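PDB 3H2J: esterase from Xanthomonas oryzae pv. oryzae, which probably hydrolyses carboxylic ester bonds as an alpha/beta-hydrolase related to secretory lipases, its natural substrate being unknown. Local coordinates for residues A147-M152 and M183-E188; F49-I54 and V121-L126; N318-A323 and I348-Q353; V44-F49 and S64-I69; T326-C331 and N357-V362. All blocks are in the same frame, centred on the assembly; numbering follows the deposited sequence.

Interaction 1: residues A147-M152 and M183-E188; sequences ATIDAM and MATQRE
Thr148 and Thr185 mark the closest backbone approach of two helical segments, 147-152 and 183-188, whose axes come within 10.1 Å and cross steeply at -73°. Thr185 points toward the other helix and touches three of its residues, Thr148, Ile149 and Met152. Its methyl CG2 lies 3.9 Å from Thr148 CG2 and 4.0 Å from Ile149 CG1, so that one branch is shared between two residues of the facing turn. The first torsion (chi1 -56°) sets this methyl anti to the backbone N and swings OG1 back along its own helix, where the hydroxyl is hydrogen-bonded to the carbonyl of Thr181. Thr148 is arranged in the same way, with OG1 bonded to Glu144 O. The two hydroxyls therefore spend their polarity within their own helices, and Thr185 OG1 meets Thr148 CB, 3.6 Å away, as a plain packing contact. Both helices cover the same side of the central sheet of the alpha/beta-hydrolase fold, and helix 177-192 is the one that follows the probable nucleophile elbow at Ser176. Toward the sheet, Met152 bends at its thioether and brings CE tip to tip with Thr185 CG2, 4.2 Å apart, while Leu172 of strand 169-175 touches both side chains. At the partly exposed end, Ile149 CD1 rests on the aliphatic CG of Glu188 at 3.7 Å, the two side chains crossing at about a right angle.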
# COMPACT_ATOMS: atom_id res chain seq x y z
N ALA A 147 -8.42 -6.06 -5.39
CA ALA A 147 -8.66 -6.40 -3.99
C ALA A 147 -9.20 -5.20 -3.22
O ALA A 147 -10.06 -5.34 -2.35
CB ALA A 147 -7.37 -6.90 -3.35
N THR A 148 -8.68 -4.01 -3.53
CA THR A 148 -9.11 -2.79 -2.86
C THR A 148 -10.54 -2.42 -3.25
O THR A 148 -11.38 -2.12 -2.40
CB THR A 148 -8.15 -1.61 -3.18
OG1 THR A 148 -6.84 -1.93 -2.71
CG2 THR A 148 -8.63 -0.33 -2.52
N ILE A 149 -10.81 -2.44 -4.55
CA ILE A 149 -12.14 -2.12 -5.08
C ILE A 149 -13.20 -3.06 -4.51
O ILE A 149 -14.27 -2.64 -4.07
CB ILE A 149 -12.14 -2.24 -6.62
CG1 ILE A 149 -11.37 -1.08 -7.23
CG2 ILE A 149 -13.58 -2.31 -7.15
CD1 ILE A 149 -10.98 -1.29 -8.69
N ASP A 150 -12.89 -4.35 -4.50
CA ASP A 150 -13.84 -5.32 -3.99
C ASP A 150 -14.01 -5.21 -2.48
O ASP A 150 -15.08 -5.52 -1.95
CB ASP A 150 -13.41 -6.73 -4.41
CG ASP A 150 -13.65 -6.97 -5.89
OD1 ASP A 150 -13.12 -7.95 -6.44
OD2 ASP A 150 -14.39 -6.16 -6.50
N ALA A 151 -12.98 -4.73 -1.79
CA ALA A 151 -13.08 -4.53 -0.35
C ALA A 151 -14.08 -3.39 -0.12
O ALA A 151 -14.93 -3.45 0.77
CB ALA A 151 -11.70 -4.16 0.24
N MET A 152 -13.97 -2.34 -0.94
CA MET A 152 -14.87 -1.20 -0.82
C MET A 152 -16.30 -1.62 -1.16
O MET A 152 -17.25 -1.13 -0.56
CB MET A 152 -14.42 -0.06 -1.75
CG MET A 152 -13.14 0.62 -1.29
SD MET A 152 -12.81 2.21 -2.10
CE MET A 152 -12.05 1.64 -3.59
N MET A 183 -2.63 4.41 -5.93
CA MET A 183 -2.58 4.95 -7.28
C MET A 183 -3.09 3.95 -8.31
O MET A 183 -3.77 4.31 -9.26
CB MET A 183 -1.15 5.38 -7.65
CG MET A 183 -1.08 6.14 -8.96
SD MET A 183 0.57 6.75 -9.37
CE MET A 183 0.64 8.23 -8.38
N ALA A 184 -2.75 2.68 -8.12
CA ALA A 184 -3.20 1.64 -9.03
C ALA A 184 -4.73 1.60 -9.00
O ALA A 184 -5.38 1.50 -10.05
CB ALA A 184 -2.64 0.28 -8.62
N THR A 185 -5.30 1.71 -7.80
CA THR A 185 -6.75 1.69 -7.63
C THR A 185 -7.37 2.93 -8.27
O THR A 185 -8.42 2.84 -8.91
CB THR A 185 -7.13 1.64 -6.13
OG1 THR A 185 -6.50 0.52 -5.52
CG2 THR A 185 -8.64 1.52 -5.97
N GLN A 186 -6.73 4.08 -8.08
CA GLN A 186 -7.20 5.32 -8.66
C GLN A 186 -7.27 5.18 -10.18
O GLN A 186 -8.28 5.49 -10.80
CB GLN A 186 -6.27 6.49 -8.31
CG GLN A 186 -6.68 7.82 -8.97
CD GLN A 186 -5.69 8.94 -8.74
OE1 GLN A 186 -4.70 8.77 -8.02
NE2 GLN A 186 -5.94 10.09 -9.35
N ARG A 187 -6.18 4.70 -10.78
CA ARG A 187 -6.14 4.53 -12.24
C ARG A 187 -7.26 3.63 -12.74
O ARG A 187 -7.94 3.95 -13.72
CB ARG A 187 -4.79 3.96 -12.68
CG ARG A 187 -4.63 3.91 -14.21
CD ARG A 187 -3.31 3.28 -14.63
NE ARG A 187 -3.18 1.91 -14.14
CZ ARG A 187 -2.11 1.15 -14.31
NH1 ARG A 187 -1.05 1.62 -14.96
NH2 ARG A 187 -2.08 -0.09 -13.82
N GLU A 188 -7.46 2.50 -12.07
CA GLU A 188 -8.51 1.54 -12.45
C GLU A 188 -9.91 2.12 -12.30
O GLU A 188 -10.77 1.92 -13.16
CB GLU A 188 -8.37 0.26 -11.61
CG GLU A 188 -9.37 -0.85 -11.95
CD GLU A 188 -9.36 -1.23 -13.43
OE1 GLU A 188 -8.27 -1.23 -14.04
OE2 GLU A 188 -10.44 -1.54 -13.97

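Interaction 2: residues F49-I54 and V121-L126; sequences FTYATI and VGSDYL
Tyr51 and Ser123 form the polar centre of this contact between segment 49-54 of strand 43-54 and segment 121-126. Ser123 OG donates to Tyr51 OH over 2.7 Å, approaching the phenol at the ring edge, near its plane. The same serine oxygen accepts from Tyr125 N at 3.0 Å, with an N-H...O angle of 149°, which makes an ST turn. OG stands anti to the backbone N of Ser123 (chi1 168°), a setting that lets it serve the tyrosine and the turn together. Tyr51 OH also has a weak hydrogen bond to Ala147 O, so this buried phenol oxygen is held between the turn and helix 141-161.

The packing around this tight centre is sparser. The backbones nowhere come closer than 8.7 Å, between the CA atoms of Ile54 and Leu126, and side chains span the interval. On one flank, Phe49 reaches across with CZ, which meets Val121 CG2 at 4.0 Å near the plane of the ring. On the other, toward partly exposed Ile54, there are only a few apolar contacts, made by the two methyls of Leu126. Leu126 CD2 packs on Thr53 CG2 at 3.8 Å, and CD1 comes to 3.4 Å from Ile54 O. The hydroxyl of Thr53 is engaged elsewhere, by Asp150 of helix 141-161.

Strand 60-71 runs between the two strands. The arrangement is that of next-but-one strands in the twisted sheet of an alpha/beta-hydrolase, linked through side chains, without a backbone hydrogen bond between them.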
# COMPACT_ATOMS: atom_id res chain seq x y z
N PHE A 49 -14.06 -8.05 7.96
CA PHE A 49 -14.91 -8.79 7.04
C PHE A 49 -14.08 -9.54 6.01
O PHE A 49 -12.89 -9.30 5.84
CB PHE A 49 -15.87 -7.81 6.34
CG PHE A 49 -15.17 -6.76 5.51
CD1 PHE A 49 -15.05 -6.91 4.13
CD2 PHE A 49 -14.64 -5.62 6.11
CE1 PHE A 49 -14.40 -5.94 3.36
CE2 PHE A 49 -13.99 -4.65 5.34
CZ PHE A 49 -13.87 -4.81 3.97
N THR A 50 -14.74 -10.49 5.34
CA THR A 50 -14.11 -11.26 4.29
C THR A 50 -15.05 -11.09 3.10
O THR A 50 -16.24 -10.81 3.28
CB THR A 50 -13.96 -12.75 4.66
OG1 THR A 50 -15.25 -13.32 4.88
CG2 THR A 50 -13.11 -12.90 5.91
N TYR A 51 -14.52 -11.25 1.89
CA TYR A 51 -15.35 -11.06 0.71
C TYR A 51 -14.82 -11.80 -0.51
O TYR A 51 -13.70 -12.32 -0.50
CB TYR A 51 -15.44 -9.56 0.40
CG TYR A 51 -14.09 -8.93 0.13
CD1 TYR A 51 -13.23 -8.60 1.18
CD2 TYR A 51 -13.65 -8.68 -1.17
CE1 TYR A 51 -11.96 -8.05 0.93
CE2 TYR A 51 -12.39 -8.13 -1.43
CZ TYR A 51 -11.55 -7.82 -0.37
OH TYR A 51 -10.31 -7.26 -0.61
N ALA A 52 -15.65 -11.85 -1.55
CA ALA A 52 -15.30 -12.50 -2.81
C ALA A 52 -14.64 -11.48 -3.73
O ALA A 52 -15.07 -10.34 -3.81
CB ALA A 52 -16.55 -13.06 -3.47
N THR A 53 -13.60 -11.91 -4.43
CA THR A 53 -12.89 -11.05 -5.36
C THR A 53 -12.29 -11.95 -6.43
O THR A 53 -12.72 -13.10 -6.58
CB THR A 53 -11.79 -10.23 -4.64
OG1 THR A 53 -11.20 -9.30 -5.55
CG2 THR A 53 -10.71 -11.16 -4.08
N ILE A 54 -11.31 -11.45 -7.17
CA ILE A 54 -10.69 -12.26 -8.21
C ILE A 54 -9.19 -12.40 -8.04
O ILE A 54 -8.54 -11.58 -7.37
CB ILE A 54 -10.95 -11.69 -9.63
CG1 ILE A 54 -10.42 -10.25 -9.74
CG2 ILE A 54 -12.42 -11.77 -9.96
CD1 ILE A 54 -11.13 -9.24 -8.88
N VAL A 121 -11.65 1.97 4.72
CA VAL A 121 -11.71 0.58 4.30
C VAL A 121 -10.38 0.17 3.70
O VAL A 121 -9.85 0.86 2.83
CB VAL A 121 -12.82 0.33 3.25
CG1 VAL A 121 -12.64 1.26 2.07
CG2 VAL A 121 -12.79 -1.12 2.79
N GLY A 122 -9.84 -0.94 4.17
CA GLY A 122 -8.57 -1.43 3.65
C GLY A 122 -8.62 -2.93 3.46
O GLY A 122 -9.13 -3.65 4.31
N SER A 123 -8.11 -3.40 2.33
CA SER A 123 -8.06 -4.83 2.05
C SER A 123 -6.73 -5.35 2.57
O SER A 123 -5.74 -4.62 2.57
CB SER A 123 -8.15 -5.08 0.54
OG SER A 123 -7.85 -6.42 0.23
N ASP A 124 -6.70 -6.59 3.04
CA ASP A 124 -5.44 -7.15 3.52
C ASP A 124 -4.63 -7.59 2.30
O ASP A 124 -3.44 -7.90 2.42
CB ASP A 124 -5.68 -8.34 4.45
CG ASP A 124 -6.13 -7.91 5.83
OD1 ASP A 124 -5.49 -7.00 6.41
OD2 ASP A 124 -7.12 -8.47 6.35
N TYR A 125 -5.29 -7.62 1.15
CA TYR A 125 -4.70 -8.02 -0.14
C TYR A 125 -4.79 -9.52 -0.36
O TYR A 125 -4.93 -10.30 0.59
CB TYR A 125 -3.21 -7.62 -0.22
CG TYR A 125 -2.89 -6.14 -0.13
CD1 TYR A 125 -1.59 -5.73 0.17
CD2 TYR A 125 -3.86 -5.16 -0.38
CE1 TYR A 125 -1.26 -4.37 0.23
CE2 TYR A 125 -3.54 -3.80 -0.32
CZ TYR A 125 -2.24 -3.42 -0.01
OH TYR A 125 -1.90 -2.08 0.05
N LEU A 126 -4.70 -9.93 -1.63
CA LEU A 126 -4.73 -11.34 -1.97
C LEU A 126 -3.54 -12.04 -1.30
O LEU A 126 -2.43 -11.51 -1.30
CB LEU A 126 -4.62 -11.53 -3.49
CG LEU A 126 -5.83 -11.26 -4.37
CD1 LEU A 126 -5.47 -11.56 -5.82
CD2 LEU A 126 -7.00 -12.14 -3.93

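Interaction 3: residues N318-A323 and I348-Q353; sequences NLLEWA and IASFQQ
The beta-alpha-beta unit formed by strand 328-332, helix 342-353 and strand 359-363 is met on its helix by the irregular chain 318-323, which leads into the first of these strands. An edge-to-face aromatic pair carries the contact. The edge of Phe351 is directed at a face of the Trp322 indole, the planes inclined at 74° and the five-membered ring centred 5.0 Å from the phenyl centroid. CE1 does the touching, 3.4 Å from Trp322 NE1. The indole is fixed in rotation by its own N-H, which donates to Leu319 O at 2.9 Å; the carbonyl oxygen lies in the ring plane, whereas the nitrogen sits above the carbonyl plane instead of on a lone pair. Met183 and Arg187 of helix 177-192 also pack on Trp322, placing the indole between two helices. Leu319 O lies at the edge of the phenyl ring, near its plane, 3.7 Å from Phe351 CE1. One residue earlier on the helix, Ser350 CB packs on Leu320 O at 3.4 Å, while the serine hydroxyl turns back to Thr346 O of its own helix. Trp322 O is buried here without a hydrogen-bonding partner and has Phe351 CD1 as a neighbour at 3.3 Å.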
# COMPACT_ATOMS: atom_id res chain seq x y z
N ASN A 318 4.35 -0.25 -13.61
CA ASN A 318 4.66 1.16 -13.42
C ASN A 318 3.28 1.83 -13.44
O ASN A 318 2.33 1.27 -13.99
CB ASN A 318 5.46 1.73 -14.58
CG ASN A 318 6.92 1.42 -14.49
OD1 ASN A 318 7.51 1.45 -13.41
ND2 ASN A 318 7.54 1.13 -15.64
N LEU A 319 3.18 3.01 -12.86
CA LEU A 319 1.93 3.76 -12.85
C LEU A 319 2.19 5.17 -13.36
O LEU A 319 1.77 6.15 -12.75
CB LEU A 319 1.38 3.82 -11.42
CG LEU A 319 1.00 2.47 -10.81
CD1 LEU A 319 0.73 2.64 -9.33
CD2 LEU A 319 -0.22 1.90 -11.53
N LEU A 320 2.86 5.26 -14.51
CA LEU A 320 3.21 6.56 -15.08
C LEU A 320 2.49 6.97 -16.36
O LEU A 320 2.20 8.15 -16.56
CB LEU A 320 4.72 6.59 -15.35
CG LEU A 320 5.63 6.15 -14.20
CD1 LEU A 320 7.01 5.83 -14.76
CD2 LEU A 320 5.70 7.23 -13.14
N GLU A 321 2.21 6.01 -17.23
CA GLU A 321 1.57 6.32 -18.50
C GLU A 321 0.05 6.40 -18.52
O GLU A 321 -0.63 5.54 -19.08
CB GLU A 321 2.05 5.34 -19.57
CG GLU A 321 3.56 5.29 -19.67
CD GLU A 321 4.04 4.63 -20.93
OE1 GLU A 321 3.56 3.51 -21.23
OE2 GLU A 321 4.88 5.23 -21.62
N TRP A 322 -0.48 7.44 -17.89
CA TRP A 322 -1.91 7.69 -17.85
C TRP A 322 -2.11 9.13 -17.41
O TRP A 322 -1.15 9.80 -17.00
CB TRP A 322 -2.63 6.72 -16.90
CG TRP A 322 -2.20 6.76 -15.47
CD1 TRP A 322 -0.97 6.44 -14.97
CD2 TRP A 322 -3.01 7.14 -14.34
NE1 TRP A 322 -0.96 6.59 -13.60
CE2 TRP A 322 -2.20 7.02 -13.19
CE3 TRP A 322 -4.34 7.57 -14.20
CZ2 TRP A 322 -2.67 7.31 -11.90
CZ3 TRP A 322 -4.81 7.86 -12.92
CH2 TRP A 322 -3.98 7.73 -11.79
N ALA A 323 -3.33 9.63 -17.53
CA ALA A 323 -3.61 11.01 -17.15
C ALA A 323 -4.65 11.06 -16.04
O ALA A 323 -5.85 10.94 -16.29
CB ALA A 323 -4.10 11.79 -18.37
N ILE A 348 4.54 12.92 -11.68
CA ILE A 348 3.95 14.19 -12.05
C ILE A 348 4.42 14.64 -13.43
O ILE A 348 3.62 15.13 -14.23
CB ILE A 348 4.26 15.26 -10.98
CG1 ILE A 348 3.43 14.97 -9.72
CG2 ILE A 348 3.93 16.66 -11.51
CD1 ILE A 348 3.79 15.80 -8.51
N ALA A 349 5.70 14.46 -13.73
CA ALA A 349 6.23 14.86 -15.03
C ALA A 349 5.52 14.08 -16.14
O ALA A 349 5.19 14.64 -17.18
CB ALA A 349 7.73 14.61 -15.09
N SER A 350 5.29 12.79 -15.91
CA SER A 350 4.62 11.95 -16.90
C SER A 350 3.18 12.38 -17.09
O SER A 350 2.68 12.47 -18.21
CB SER A 350 4.65 10.47 -16.47
OG SER A 350 5.97 9.98 -16.39
N PHE A 351 2.50 12.63 -15.97
CA PHE A 351 1.10 13.05 -16.02
C PHE A 351 0.94 14.36 -16.79
O PHE A 351 0.06 14.48 -17.64
CB PHE A 351 0.54 13.23 -14.60
CG PHE A 351 0.63 11.99 -13.75
CD1 PHE A 351 0.55 10.72 -14.32
CD2 PHE A 351 0.74 12.09 -12.36
CE1 PHE A 351 0.59 9.57 -13.52
CE2 PHE A 351 0.78 10.94 -11.56
CZ PHE A 351 0.70 9.69 -12.14
N GLN A 352 1.79 15.34 -16.49
CA GLN A 352 1.72 16.63 -17.17
C GLN A 352 1.97 16.49 -18.66
O GLN A 352 1.31 17.14 -19.47
CB GLN A 352 2.73 17.61 -16.56
CG GLN A 352 2.49 17.91 -15.08
CD GLN A 352 3.49 18.91 -14.52
OE1 GLN A 352 4.66 18.90 -14.88
NE2 GLN A 352 3.03 19.76 -13.61
N GLN A 353 2.93 15.64 -19.02
CA GLN A 353 3.24 15.42 -20.42
C GLN A 353 2.02 14.83 -21.11
O GLN A 353 1.83 14.97 -22.31
CB GLN A 353 4.42 14.46 -20.56
CG GLN A 353 4.77 14.12 -22.00
CD GLN A 353 5.22 15.33 -22.81
OE1 GLN A 353 6.26 15.93 -22.52
NE2 GLN A 353 4.43 15.70 -23.82

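Interaction 4: residues V44-F49 and S64-I69; sequences VRVAEF and SGVLLI
Arg45 to Phe49 pair with Gly65 to Ile69 in an antiparallel beta hairpin, strands 43-54 and 60-71, at the antiparallel end of the mixed alpha/beta-hydrolase sheet. The axes of the two segments run 4.7 Å apart. Six backbone bonds join the hydrogen-bonded pairs Arg45-Ile69, Ala47-Leu67 and Phe49-Gly65; they are nearly straight at the first pair, where Ile69 N donates to Arg45 O at 175°, and more bent at the last, where Gly65 N meets Phe49 O at 138°.

On the face bearing Val46, Glu48, Val66 and Leu68, Val46 and Leu68 lie side by side with Val46 CG2 3.8 Å from Leu68 CD2. Helices 96-102 and 108-114 cover this side, and the Glu48 carboxylate leads away to a salt bridge with Lys98.

The opposite face, with Ala47, Leu67, Phe49 and Ile69, is turned to helix 141-161. Here the Phe49 ring folds back over Gly65, a chi1 of 62° carrying it across the neighbouring strand, and Gly65 CA lies over one ring face, 4.0 Å above the plane and offset toward the rim. Phe49 CE2 also reaches Leu67 CB at 3.9 Å. At the far end of the hairpin segment, a water accepts from Arg45 NE at 2.8 Å in the guanidinium plane and donates to Ile69 O at 2.9 Å.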
# COMPACT_ATOMS: atom_id res chain seq x y z
N VAL A 44 -14.70 5.64 17.26
CA VAL A 44 -14.34 4.81 16.11
C VAL A 44 -14.62 3.34 16.38
O VAL A 44 -14.10 2.75 17.33
CB VAL A 44 -12.85 4.97 15.73
CG1 VAL A 44 -12.48 3.98 14.63
CG2 VAL A 44 -12.59 6.40 15.26
N ARG A 45 -15.45 2.75 15.53
CA ARG A 45 -15.79 1.34 15.67
C ARG A 45 -15.00 0.55 14.65
O ARG A 45 -14.95 0.92 13.47
CB ARG A 45 -17.29 1.13 15.47
CG ARG A 45 -18.04 0.83 16.74
CD ARG A 45 -17.98 1.97 17.73
NE ARG A 45 -18.74 3.13 17.29
CZ ARG A 45 -19.21 4.07 18.10
NH1 ARG A 45 -18.99 3.99 19.41
NH2 ARG A 45 -19.89 5.09 17.61
N VAL A 46 -14.40 -0.55 15.10
CA VAL A 46 -13.58 -1.40 14.24
C VAL A 46 -14.30 -2.69 13.88
O VAL A 46 -14.72 -3.44 14.76
CB VAL A 46 -12.25 -1.75 14.92
CG1 VAL A 46 -11.38 -2.57 13.97
CG2 VAL A 46 -11.53 -0.49 15.36
N ALA A 47 -14.43 -2.94 12.58
CA ALA A 47 -15.08 -4.13 12.08
C ALA A 47 -14.16 -4.83 11.10
O ALA A 47 -13.30 -4.21 10.47
CB ALA A 47 -16.39 -3.78 11.40
N GLU A 48 -14.34 -6.14 10.96
CA GLU A 48 -13.55 -6.92 10.03
C GLU A 48 -14.51 -7.70 9.16
O GLU A 48 -15.65 -7.97 9.56
CB GLU A 48 -12.63 -7.88 10.78
CG GLU A 48 -13.37 -8.86 11.66
CD GLU A 48 -12.43 -9.79 12.40
OE1 GLU A 48 -12.93 -10.67 13.14
OE2 GLU A 48 -11.20 -9.63 12.25
N PHE A 49 -14.06 -8.05 7.96
CA PHE A 49 -14.91 -8.79 7.04
C PHE A 49 -14.08 -9.54 6.01
O PHE A 49 -12.89 -9.30 5.84
CB PHE A 49 -15.87 -7.81 6.34
CG PHE A 49 -15.17 -6.76 5.51
CD1 PHE A 49 -15.05 -6.91 4.13
CD2 PHE A 49 -14.64 -5.62 6.11
CE1 PHE A 49 -14.40 -5.94 3.36
CE2 PHE A 49 -13.99 -4.65 5.34
CZ PHE A 49 -13.87 -4.81 3.97
N SER A 64 -9.70 -10.63 2.99
CA SER A 64 -10.22 -10.02 4.20
C SER A 64 -9.93 -8.52 4.19
O SER A 64 -9.21 -8.03 3.31
CB SER A 64 -9.60 -10.68 5.44
OG SER A 64 -8.18 -10.73 5.35
N GLY A 65 -10.50 -7.80 5.14
CA GLY A 65 -10.28 -6.37 5.22
C GLY A 65 -10.74 -5.78 6.53
O GLY A 65 -11.41 -6.43 7.34
N VAL A 66 -10.37 -4.52 6.74
CA VAL A 66 -10.75 -3.81 7.95
C VAL A 66 -11.69 -2.67 7.57
O VAL A 66 -11.60 -2.10 6.48
CB VAL A 66 -9.50 -3.23 8.68
CG1 VAL A 66 -8.73 -2.31 7.74
CG2 VAL A 66 -9.93 -2.49 9.95
N LEU A 67 -12.62 -2.36 8.47
CA LEU A 67 -13.59 -1.29 8.25
C LEU A 67 -13.66 -0.44 9.50
O LEU A 67 -14.02 -0.94 10.57
CB LEU A 67 -14.98 -1.87 7.96
CG LEU A 67 -16.14 -0.87 7.96
CD1 LEU A 67 -15.97 0.12 6.81
CD2 LEU A 67 -17.46 -1.62 7.82
N LEU A 68 -13.29 0.83 9.38
CA LEU A 68 -13.33 1.76 10.51
C LEU A 68 -14.55 2.67 10.36
O LEU A 68 -14.68 3.39 9.36
CB LEU A 68 -12.05 2.60 10.55
CG LEU A 68 -10.75 1.80 10.63
CD1 LEU A 68 -9.58 2.76 10.69
CD2 LEU A 68 -10.77 0.90 11.87
N ILE A 69 -15.43 2.64 11.34
CA ILE A 69 -16.64 3.45 11.27
C ILE A 69 -16.71 4.55 12.31
O ILE A 69 -16.75 4.29 13.52
CB ILE A 69 -17.91 2.58 11.44
CG1 ILE A 69 -17.84 1.38 10.49
CG2 ILE A 69 -19.15 3.43 11.14
CD1 ILE A 69 -19.03 0.44 10.65
O HOH W 1 -19.33 3.99 14.74

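Interaction 5: residues T326-C331 and N357-V362; sequences TPTLLC and NQVALV
Leu330 and Val359 interlock across this pair of parallel strands. Val359 CG1, anti to the backbone N (chi1 -165°), meets the fork of the leucine and lies 3.8 Å from Leu330 CD2; the modelled 3.3 Å to Leu330 CD1 is shorter than usual and its exact value doubtful. The other branch, CG2, packs alongside Thr328 CB at 3.9 Å, so Val359 fills the hollow between the side chains that Thr328 and Leu330 raise on this face. Helix 342-353 covers it as the crossover of the beta-alpha-beta unit.

On the other face Val362 is the bump. Its CG1 fits between Leu329 and Cys331, 4.1 Å from Leu329 CD1 and 3.5 Å from Cys331 SG, and Leu329 CD1 also rests against the small Ala360. Helix 376-396 lies over this side, and Cys331 is joined to it by the disulfide to Cys384.

Four backbone bonds stitch the strands, from Thr328 N to Gln358 O at one end to Val362 N to Leu330 O at the other. Thr328 OG1 is bonded to Thr326 O and Gln186. With the facing backbone edges paired and mostly apolar side chains between them, the chemistry implies an edge strand held by main-chain bonds and the packing of Val359 and Val362, while Ala360 and Leu361 stay exposed.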
# COMPACT_ATOMS: atom_id res chain seq x y z
N THR A 326 -8.64 12.78 -11.10
CA THR A 326 -8.99 13.15 -9.74
C THR A 326 -7.93 14.02 -9.09
O THR A 326 -6.74 13.80 -9.30
CB THR A 326 -9.16 11.90 -8.84
OG1 THR A 326 -10.08 10.98 -9.44
CG2 THR A 326 -9.69 12.29 -7.47
N PRO A 327 -8.34 15.04 -8.32
CA PRO A 327 -7.37 15.91 -7.66
C PRO A 327 -6.49 14.96 -6.87
O PRO A 327 -6.99 14.16 -6.07
CB PRO A 327 -8.24 16.78 -6.76
CG PRO A 327 -9.46 16.97 -7.61
CD PRO A 327 -9.71 15.57 -8.16
N THR A 328 -5.18 15.04 -7.08
CA THR A 328 -4.24 14.12 -6.44
C THR A 328 -3.06 14.81 -5.78
O THR A 328 -2.44 15.70 -6.36
CB THR A 328 -3.70 13.12 -7.48
OG1 THR A 328 -4.80 12.52 -8.18
CG2 THR A 328 -2.89 12.02 -6.81
N LEU A 329 -2.76 14.40 -4.55
CA LEU A 329 -1.65 14.95 -3.80
C LEU A 329 -0.69 13.84 -3.39
O LEU A 329 -1.00 13.02 -2.53
CB LEU A 329 -2.15 15.69 -2.54
CG LEU A 329 -1.06 16.32 -1.67
CD1 LEU A 329 -0.31 17.40 -2.44
CD2 LEU A 329 -1.68 16.91 -0.42
N LEU A 330 0.48 13.82 -4.02
CA LEU A 330 1.50 12.83 -3.72
C LEU A 330 2.32 13.36 -2.55
O LEU A 330 2.86 14.46 -2.61
CB LEU A 330 2.39 12.61 -4.94
CG LEU A 330 1.87 11.70 -6.07
CD1 LEU A 330 0.39 11.91 -6.29
CD2 LEU A 330 2.67 11.96 -7.34
N CYS A 331 2.41 12.58 -1.47
CA CYS A 331 3.18 13.02 -0.32
C CYS A 331 4.33 12.07 -0.07
O CYS A 331 4.25 10.89 -0.37
CB CYS A 331 2.28 13.09 0.93
SG CYS A 331 3.03 13.80 2.43
N ASN A 357 -3.02 18.07 -15.07
CA ASN A 357 -2.44 18.99 -14.10
C ASN A 357 -3.25 18.86 -12.81
O ASN A 357 -3.46 19.83 -12.09
CB ASN A 357 -2.49 20.42 -14.61
CG ASN A 357 -1.16 21.13 -14.44
OD1 ASN A 357 -0.63 21.22 -13.33
ND2 ASN A 357 -0.61 21.63 -15.54
N GLN A 358 -3.69 17.63 -12.54
CA GLN A 358 -4.49 17.32 -11.36
C GLN A 358 -3.63 16.84 -10.19
O GLN A 358 -4.13 16.71 -9.08
CB GLN A 358 -5.50 16.23 -11.71
CG GLN A 358 -6.52 16.65 -12.73
CD GLN A 358 -7.37 17.79 -12.23
OE1 GLN A 358 -8.12 17.65 -11.26
NE2 GLN A 358 -7.25 18.94 -12.89
N VAL A 359 -2.36 16.58 -10.46
CA VAL A 359 -1.47 16.05 -9.43
C VAL A 359 -0.44 17.03 -8.88
O VAL A 359 0.24 17.73 -9.63
CB VAL A 359 -0.72 14.81 -9.97
CG1 VAL A 359 -0.08 14.05 -8.82
CG2 VAL A 359 -1.69 13.93 -10.74
N ALA A 360 -0.32 17.06 -7.56
CA ALA A 360 0.63 17.92 -6.88
C ALA A 360 1.41 17.06 -5.90
O ALA A 360 1.07 15.91 -5.67
CB ALA A 360 -0.10 19.03 -6.15
N LEU A 361 2.47 17.62 -5.34
CA LEU A 361 3.24 16.86 -4.37
C LEU A 361 3.64 17.74 -3.20
O LEU A 361 3.82 18.95 -3.35
CB LEU A 361 4.50 16.27 -5.01
CG LEU A 361 5.72 17.17 -5.18
CD1 LEU A 361 6.91 16.34 -5.63
CD2 LEU A 361 5.41 18.27 -6.19
N VAL A 362 3.76 17.13 -2.04
CA VAL A 362 4.15 17.84 -0.84
C VAL A 362 5.30 17.03 -0.23
O VAL A 362 5.22 15.80 -0.13
CB VAL A 362 2.96 17.97 0.16
CG1 VAL A 362 2.40 16.59 0.49
CG2 VAL A 362 3.41 18.69 1.41

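How the interactions relate
Interactions 2, 4 and 5 belong to one mixed sheet: interactions 2 and 4 share Phe49 near its antiparallel end, and interaction 5 lies at the other edge. The centres of interactions 4 and 5 are 28 Å apart, those of interactions 2 and 5 27 Å. Interaction 1 sits between them. Helix 141-161 reaches interaction 2 through Asp150 OD1 and Thr53 OG1, 2.5 Å apart, and helix 177-192 reaches interaction 5 through Gln186 NE2 and Thr328 OG1, 2.9 Å apart. Arg187 and Met183 pack on the loop of interaction 3, whose Phe351 and Ile348 rest on strand 359-363. Of the probable Ser176-His377-Asp336 triad, Ser176 directly precedes helix 177-192, and Asp336 follows strand 328-332, before helix 342-353.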